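Local coordinates for protein Pcdhgb2 (Mus musculus, PDB 5SZR), which probably mediates calcium-dependent cell adhesion at neuronal contacts, this chain being a run of four extracellular cadherin domains (EC3-EC6) of the longer membrane protein, at residues 3-8 with 80-85; 25-30 with 94-99; 326-329 with 335-338. All coordinates share one frame; numbering follows the deposited sequence.

How the interactions relate
Interactions 1 and 2 share the N-terminal cadherin domain of the chain, their centres 7 Å apart, and interaction 3 lies in the last of the four domains, about 156 and 150 Å away between centres and on the other side of the chain's centre. Strands 77-85 and 91-101, neighbours in one sheet, supply the second segments of interactions 1 and 2, and the four segments alternate along the sequence, so the two contacts interlock. A backbone bond from Ile96 N to Leu80 O (2.7 Å) joins them directly. Interaction 3 opens and closes later in the chain. The separation reflects the end-to-end array of domains, each with its own core.

Interaction 1: residues 3-8 with 80-85; sequences PMFSQD and LNVEAK
Phe5 lays the outer end of its ring against Ala84: CZ stands 3.6 Å from Ala84 CB, and CE2 is nearly as close to the same methyl. On strand 77-85 the neighbouring inward residue is Val82, whose CG1 lies 4.2 Å from Phe5 CZ, the two side chains crossing at about a right angle. The methyl of Ala84 approaches the ring obliquely. Val82 turns CG1 to the ring by holding it anti to its own backbone N (chi1 174°). Two residues before the phenylalanine, Pro3 brings its ring atom CG to 3.9 Å from Ala84 O, a van der Waals approach to the strand's backbone.

The next shell fixes these groups. The ring of Phe5 also touches Tyr42, Cys94 and Val27, so residues from several parts of the domain surround it, and Tyr42 packs on both Val82 and Ala84. Pro3 packs on Ile40 and Ala29, and its carbonyl oxygen accepts a hydrogen bond from Ser92 OG. Val82 is held in its sheet by backbone bonding to Cys94. An alanine in place of Phe5 is likely to open a gap over Ala84 and Val82, leaving both without the ring that covers them.

No hydrogen bond links 3-8 to 80-85, and 193 Å² is buried between them. Toward 80-85 the chemistry is therefore that of apolar burial alone, while hydrogen bonds of this irregular segment leading into strand 9-15, those of Pro3 O with Ser92 and of Asp8 with Ser95, go to the neighbouring strand 91-101.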
# COMPACT_ATOMS: atom_id res chain seq x y z
N PRO A 3 -55.59 -54.38 49.84
CA PRO A 3 -54.20 -54.23 49.38
C PRO A 3 -53.52 -53.07 50.08
O PRO A 3 -54.15 -52.09 50.48
CB PRO A 3 -54.35 -53.97 47.88
CG PRO A 3 -55.73 -53.43 47.71
CD PRO A 3 -56.56 -54.11 48.77
N MET A 4 -52.20 -53.20 50.25
CA MET A 4 -51.41 -52.15 50.88
C MET A 4 -50.00 -52.14 50.30
O MET A 4 -49.38 -53.19 50.13
CB MET A 4 -51.33 -52.32 52.40
CG MET A 4 -52.50 -51.74 53.16
SD MET A 4 -52.08 -51.36 54.87
CE MET A 4 -51.53 -52.97 55.45
N PHE A 5 -49.50 -50.93 50.02
CA PHE A 5 -48.13 -50.75 49.60
C PHE A 5 -47.19 -50.72 50.81
O PHE A 5 -47.60 -50.42 51.93
CB PHE A 5 -47.98 -49.46 48.79
CG PHE A 5 -48.65 -49.50 47.45
CD1 PHE A 5 -48.03 -50.11 46.37
CD2 PHE A 5 -49.90 -48.93 47.27
CE1 PHE A 5 -48.64 -50.15 45.14
CE2 PHE A 5 -50.52 -48.97 46.03
CZ PHE A 5 -49.89 -49.58 44.97
N SER A 6 -45.92 -51.06 50.55
CA SER A 6 -44.92 -51.08 51.61
C SER A 6 -44.77 -49.71 52.27
O SER A 6 -44.44 -49.63 53.46
CB SER A 6 -43.58 -51.55 51.04
OG SER A 6 -42.52 -50.70 51.45
N GLN A 7 -45.02 -48.64 51.53
CA GLN A 7 -44.96 -47.29 52.06
C GLN A 7 -45.84 -46.41 51.18
O GLN A 7 -46.28 -46.83 50.10
CB GLN A 7 -43.52 -46.77 52.10
CG GLN A 7 -42.91 -46.52 50.73
CD GLN A 7 -41.40 -46.39 50.76
OE1 GLN A 7 -40.69 -47.36 51.03
NE2 GLN A 7 -40.90 -45.18 50.50
N ASP A 8 -46.08 -45.19 51.63
CA ASP A 8 -46.95 -44.30 50.86
C ASP A 8 -46.21 -43.59 49.74
O ASP A 8 -46.74 -43.47 48.63
CB ASP A 8 -47.63 -43.29 51.79
CG ASP A 8 -48.60 -43.95 52.75
OD1 ASP A 8 -49.02 -45.09 52.47
OD2 ASP A 8 -48.93 -43.33 53.78
N LEU A 80 -46.07 -39.32 40.40
CA LEU A 80 -46.81 -40.49 39.96
C LEU A 80 -47.65 -41.02 41.11
O LEU A 80 -47.11 -41.39 42.16
CB LEU A 80 -45.87 -41.58 39.44
CG LEU A 80 -45.30 -41.46 38.02
CD1 LEU A 80 -44.35 -40.27 37.88
CD2 LEU A 80 -44.61 -42.75 37.61
N ASN A 81 -48.97 -41.03 40.93
CA ASN A 81 -49.89 -41.63 41.89
C ASN A 81 -50.41 -42.92 41.30
O ASN A 81 -50.95 -42.92 40.18
CB ASN A 81 -51.04 -40.67 42.22
CG ASN A 81 -50.55 -39.32 42.69
OD1 ASN A 81 -49.69 -39.22 43.56
ND2 ASN A 81 -51.09 -38.26 42.09
N VAL A 82 -50.25 -44.02 42.03
CA VAL A 82 -50.66 -45.35 41.57
C VAL A 82 -51.77 -45.85 42.48
O VAL A 82 -51.71 -45.72 43.70
CB VAL A 82 -49.47 -46.33 41.55
CG1 VAL A 82 -49.95 -47.74 41.22
CG2 VAL A 82 -48.43 -45.88 40.54
N GLU A 83 -52.80 -46.43 41.86
CA GLU A 83 -53.94 -46.99 42.57
C GLU A 83 -53.95 -48.50 42.38
O GLU A 83 -53.94 -48.99 41.25
CB GLU A 83 -55.24 -46.38 42.06
CG GLU A 83 -56.48 -46.90 42.76
CD GLU A 83 -57.73 -46.73 41.92
OE1 GLU A 83 -57.61 -46.76 40.67
OE2 GLU A 83 -58.82 -46.56 42.50
N ALA A 84 -53.96 -49.24 43.49
CA ALA A 84 -54.01 -50.69 43.47
C ALA A 84 -55.41 -51.16 43.82
O ALA A 84 -55.95 -50.79 44.87
CB ALA A 84 -52.99 -51.28 44.45
N LYS A 85 -56.00 -51.98 42.95
CA LYS A 85 -57.36 -52.47 43.12
C LYS A 85 -57.37 -53.99 43.08
O LYS A 85 -57.01 -54.59 42.06
CB LYS A 85 -58.28 -51.90 42.03
CG LYS A 85 -59.30 -50.90 42.54

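Interaction 2: residues 25-30 with 94-99; sequences LQVTAT and CSIQVK. With MAN (alpha-D-mannopyranose), chain S.
Val27 swings CG1 anti to its carbonyl carbon (chi1 -73°) and Ile96 does the same with its own CG1 (chi1 -59°), which brings the two side chains tip to tip across the beta sandwich of the cadherin domain. The evidence is the 3.6 Å between Val27 CG1 and Ile96 CD1. The same valine methyl lies 4.2 Å from the sulfur SG of Cys94, so one branch meets two residues of strand 91-101. Leu25, at the end of strand 23-26, crosses Ile96 at a slant, its CD2 being 4.1 Å from Ile96 CG1.

The two segments belong to facing sheets: strand 23-26 pairs with 63-66, while 91-101 lies between 9-15 and 77-85. Correspondingly, no hydrogen bond spans the contact, and the nearest CA atoms, those of Val27 and Cys94, remain 8.5 Å apart. Phe10 touches Leu25, Val27 and Cys94, adding an aromatic side chain to this interior.

Gln26 points away from strand 91-101, on the side where the mannose carried by Ser23 lies; the sugar's O3 is 2.9 Å from Gln26 N and 3.3 Å from Gln26 CB.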
# COMPACT_ATOMS: atom_id res chain seq x y z
N LEU A 25 -39.15 -48.16 38.66
CA LEU A 25 -39.51 -48.73 39.96
C LEU A 25 -40.67 -49.68 39.76
O LEU A 25 -41.50 -49.48 38.86
CB LEU A 25 -39.88 -47.64 40.97
CG LEU A 25 -40.16 -48.12 42.40
CD1 LEU A 25 -38.87 -48.57 43.07
CD2 LEU A 25 -40.85 -47.04 43.23
N GLN A 26 -40.73 -50.71 40.59
CA GLN A 26 -41.89 -51.58 40.69
C GLN A 26 -42.51 -51.39 42.07
O GLN A 26 -41.80 -51.48 43.08
CB GLN A 26 -41.53 -53.04 40.46
CG GLN A 26 -42.72 -53.97 40.58
CD GLN A 26 -42.37 -55.43 40.36
OE1 GLN A 26 -41.20 -55.78 40.18
NE2 GLN A 26 -43.38 -56.29 40.37
N VAL A 27 -43.80 -51.11 42.11
CA VAL A 27 -44.56 -51.02 43.35
C VAL A 27 -45.54 -52.18 43.40
O VAL A 27 -46.15 -52.53 42.39
CB VAL A 27 -45.28 -49.67 43.48
CG1 VAL A 27 -44.29 -48.56 43.77
CG2 VAL A 27 -46.06 -49.35 42.21
N THR A 28 -45.67 -52.79 44.58
CA THR A 28 -46.57 -53.92 44.78
C THR A 28 -47.38 -53.72 46.05
O THR A 28 -46.85 -53.24 47.06
CB THR A 28 -45.80 -55.25 44.85
OG1 THR A 28 -44.70 -55.13 45.76
CG2 THR A 28 -45.28 -55.65 43.48
N ALA A 29 -48.66 -54.07 45.99
CA ALA A 29 -49.54 -54.09 47.14
C ALA A 29 -49.84 -55.54 47.53
O ALA A 29 -49.68 -56.46 46.73
CB ALA A 29 -50.84 -53.34 46.85
N THR A 30 -50.29 -55.72 48.77
CA THR A 30 -50.43 -57.05 49.36
C THR A 30 -51.87 -57.29 49.81
O THR A 30 -52.43 -56.50 50.58
CB THR A 30 -49.50 -57.22 50.56
OG1 THR A 30 -48.14 -57.01 50.15
CG2 THR A 30 -49.64 -58.61 51.14
N CYS A 94 -50.46 -45.14 46.42
CA CYS A 94 -49.13 -44.70 46.81
C CYS A 94 -48.63 -43.72 45.76
O CYS A 94 -49.13 -43.67 44.63
CB CYS A 94 -48.16 -45.87 46.96
SG CYS A 94 -47.53 -46.52 45.40
N SER A 95 -47.62 -42.93 46.14
CA SER A 95 -47.06 -41.92 45.26
C SER A 95 -45.57 -42.17 45.05
O SER A 95 -44.88 -42.68 45.94
CB SER A 95 -47.27 -40.50 45.81
OG SER A 95 -48.62 -40.10 45.64
N ILE A 96 -45.09 -41.80 43.86
CA ILE A 96 -43.70 -41.98 43.48
C ILE A 96 -43.22 -40.65 42.90
O ILE A 96 -43.65 -40.26 41.81
CB ILE A 96 -43.52 -43.11 42.46
CG1 ILE A 96 -44.02 -44.42 43.06
CG2 ILE A 96 -42.06 -43.23 42.04
CD1 ILE A 96 -44.49 -45.40 42.04
N GLN A 97 -42.35 -39.97 43.62
CA GLN A 97 -41.83 -38.68 43.20
C GLN A 97 -40.53 -38.91 42.44
O GLN A 97 -39.52 -39.33 43.03
CB GLN A 97 -41.63 -37.76 44.40
CG GLN A 97 -42.93 -37.36 45.04
CD GLN A 97 -42.75 -36.42 46.20
OE1 GLN A 97 -42.15 -35.36 46.07
NE2 GLN A 97 -43.28 -36.80 47.36
N VAL A 98 -40.55 -38.65 41.14
CA VAL A 98 -39.43 -38.93 40.25
C VAL A 98 -38.65 -37.65 40.03
O VAL A 98 -39.18 -36.67 39.48
CB VAL A 98 -39.91 -39.52 38.91
CG1 VAL A 98 -38.73 -39.74 37.98
CG2 VAL A 98 -40.66 -40.82 39.15
N LYS A 99 -37.40 -37.64 40.47
CA LYS A 99 -36.51 -36.50 40.32
C LYS A 99 -35.63 -36.73 39.10
O LYS A 99 -35.10 -37.83 38.90
CB LYS A 99 -35.67 -36.31 41.57
CG LYS A 99 -34.56 -35.29 41.44
CD LYS A 99 -33.79 -35.15 42.74
CE LYS A 99 -32.61 -34.20 42.58
NZ LYS A 99 -31.83 -34.05 43.83
C1 MAN S . -35.90 -52.41 36.86
C2 MAN S . -37.15 -52.78 37.67
C3 MAN S . -37.34 -51.79 38.84
C4 MAN S . -36.04 -51.62 39.65
C5 MAN S . -34.90 -51.20 38.71
C6 MAN S . -33.56 -51.07 39.41
O2 MAN S . -37.02 -54.08 38.27
O3 MAN S . -38.42 -52.16 39.69
O4 MAN S . -36.21 -50.62 40.65
O5 MAN S . -34.76 -52.20 37.67
O6 MAN S . -33.75 -50.25 40.56

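Interaction 3: residues 326-329 with 335-338; sequences LYPT and SALF
The segments approach most closely at Pro328 and Ala336, whose CA atoms are 6.7 Å apart, and a cis peptide bond precedes the proline just where strand 324-327 ends. From there the proline ring is directed at strand 335-342. Its CG lies 3.7 Å from Ala336 CB, while its CB is 3.7 Å from Phe338 CZ. The phenylalanine is met at its rim: Pro328 CG sits in the plane of the aromatic ring, and the two side chains cross at about a right angle. Phe338 CG is anti to the carbonyl carbon (chi1 -55°), which projects the ring edge to the proline.

Pro328 also lies over one face of the preceding Tyr327, with CB 4.0 Å above the ring plane and displaced toward its rim. The tyrosine's own reach across the contact is slight. Ala336 CB has a second neighbour in Thr329 O at 3.8 Å, so the methyl touches both the proline ring and a backbone carbonyl. Phe338 is further packed by Thr352 and Leu425, and no hydrogen bond crosses between 326-329 and 335-338.

Leu326 and Tyr327 both face Val355, a classic beta bulge next to the cis proline. Strand 324-327 pairs with 350-357, whereas 335-342 runs parallel to 418-428, so the chain crosses here from one sheet of the last domain to the other, the split first-strand arrangement characteristic of the cadherin fold.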
# COMPACT_ATOMS: atom_id res chain seq x y z
N LEU A 326 37.63 37.50 -36.04
CA LEU A 326 37.78 38.84 -35.48
C LEU A 326 39.03 39.56 -35.95
O LEU A 326 39.05 40.79 -35.96
CB LEU A 326 37.80 38.77 -33.94
CG LEU A 326 36.58 38.15 -33.27
CD1 LEU A 326 36.70 38.24 -31.76
CD2 LEU A 326 35.30 38.82 -33.76
N TYR A 327 40.06 38.81 -36.34
CA TYR A 327 41.29 39.38 -36.89
C TYR A 327 41.89 38.38 -37.87
O TYR A 327 41.89 37.18 -37.60
CB TYR A 327 42.29 39.71 -35.78
CG TYR A 327 43.57 40.34 -36.28
CD1 TYR A 327 43.75 41.71 -36.27
CD2 TYR A 327 44.60 39.55 -36.80
CE1 TYR A 327 44.92 42.29 -36.74
CE2 TYR A 327 45.76 40.11 -37.28
CZ TYR A 327 45.92 41.48 -37.25
OH TYR A 327 47.08 42.04 -37.72
N PRO A 328 42.41 38.86 -39.01
CA PRO A 328 42.45 40.27 -39.42
C PRO A 328 41.09 40.77 -39.87
O PRO A 328 40.19 39.97 -40.10
CB PRO A 328 43.43 40.26 -40.59
CG PRO A 328 43.30 38.88 -41.16
CD PRO A 328 43.09 37.98 -39.98
N THR A 329 40.94 42.09 -39.97
CA THR A 329 39.74 42.66 -40.57
C THR A 329 39.67 42.23 -42.03
O THR A 329 40.66 42.30 -42.76
CB THR A 329 39.76 44.18 -40.47
OG1 THR A 329 39.99 44.57 -39.11
CG2 THR A 329 38.44 44.77 -40.94
N SER A 335 38.75 39.06 -47.85
CA SER A 335 40.19 38.99 -48.04
C SER A 335 40.90 40.01 -47.16
O SER A 335 40.32 41.01 -46.73
CB SER A 335 40.57 39.23 -49.51
OG SER A 335 40.27 40.55 -49.92
N ALA A 336 42.17 39.73 -46.88
CA ALA A 336 43.04 40.63 -46.13
C ALA A 336 44.41 40.66 -46.80
O ALA A 336 44.87 39.66 -47.35
CB ALA A 336 43.17 40.22 -44.66
N LEU A 337 45.06 41.82 -46.74
CA LEU A 337 46.30 42.05 -47.47
C LEU A 337 47.46 42.24 -46.51
O LEU A 337 47.40 43.08 -45.60
CB LEU A 337 46.16 43.28 -48.38
CG LEU A 337 47.42 43.71 -49.14
CD1 LEU A 337 48.00 42.55 -49.92
CD2 LEU A 337 47.10 44.87 -50.06
N PHE A 338 48.53 41.47 -46.72
CA PHE A 338 49.78 41.60 -45.97
C PHE A 338 50.90 41.65 -47.00
O PHE A 338 51.33 40.60 -47.51
CB PHE A 338 49.96 40.43 -45.00
CG PHE A 338 48.81 40.26 -44.05
CD1 PHE A 338 48.81 40.89 -42.81
CD2 PHE A 338 47.72 39.46 -44.38
CE1 PHE A 338 47.76 40.73 -41.94
CE2 PHE A 338 46.66 39.30 -43.51
CZ PHE A 338 46.68 39.94 -42.29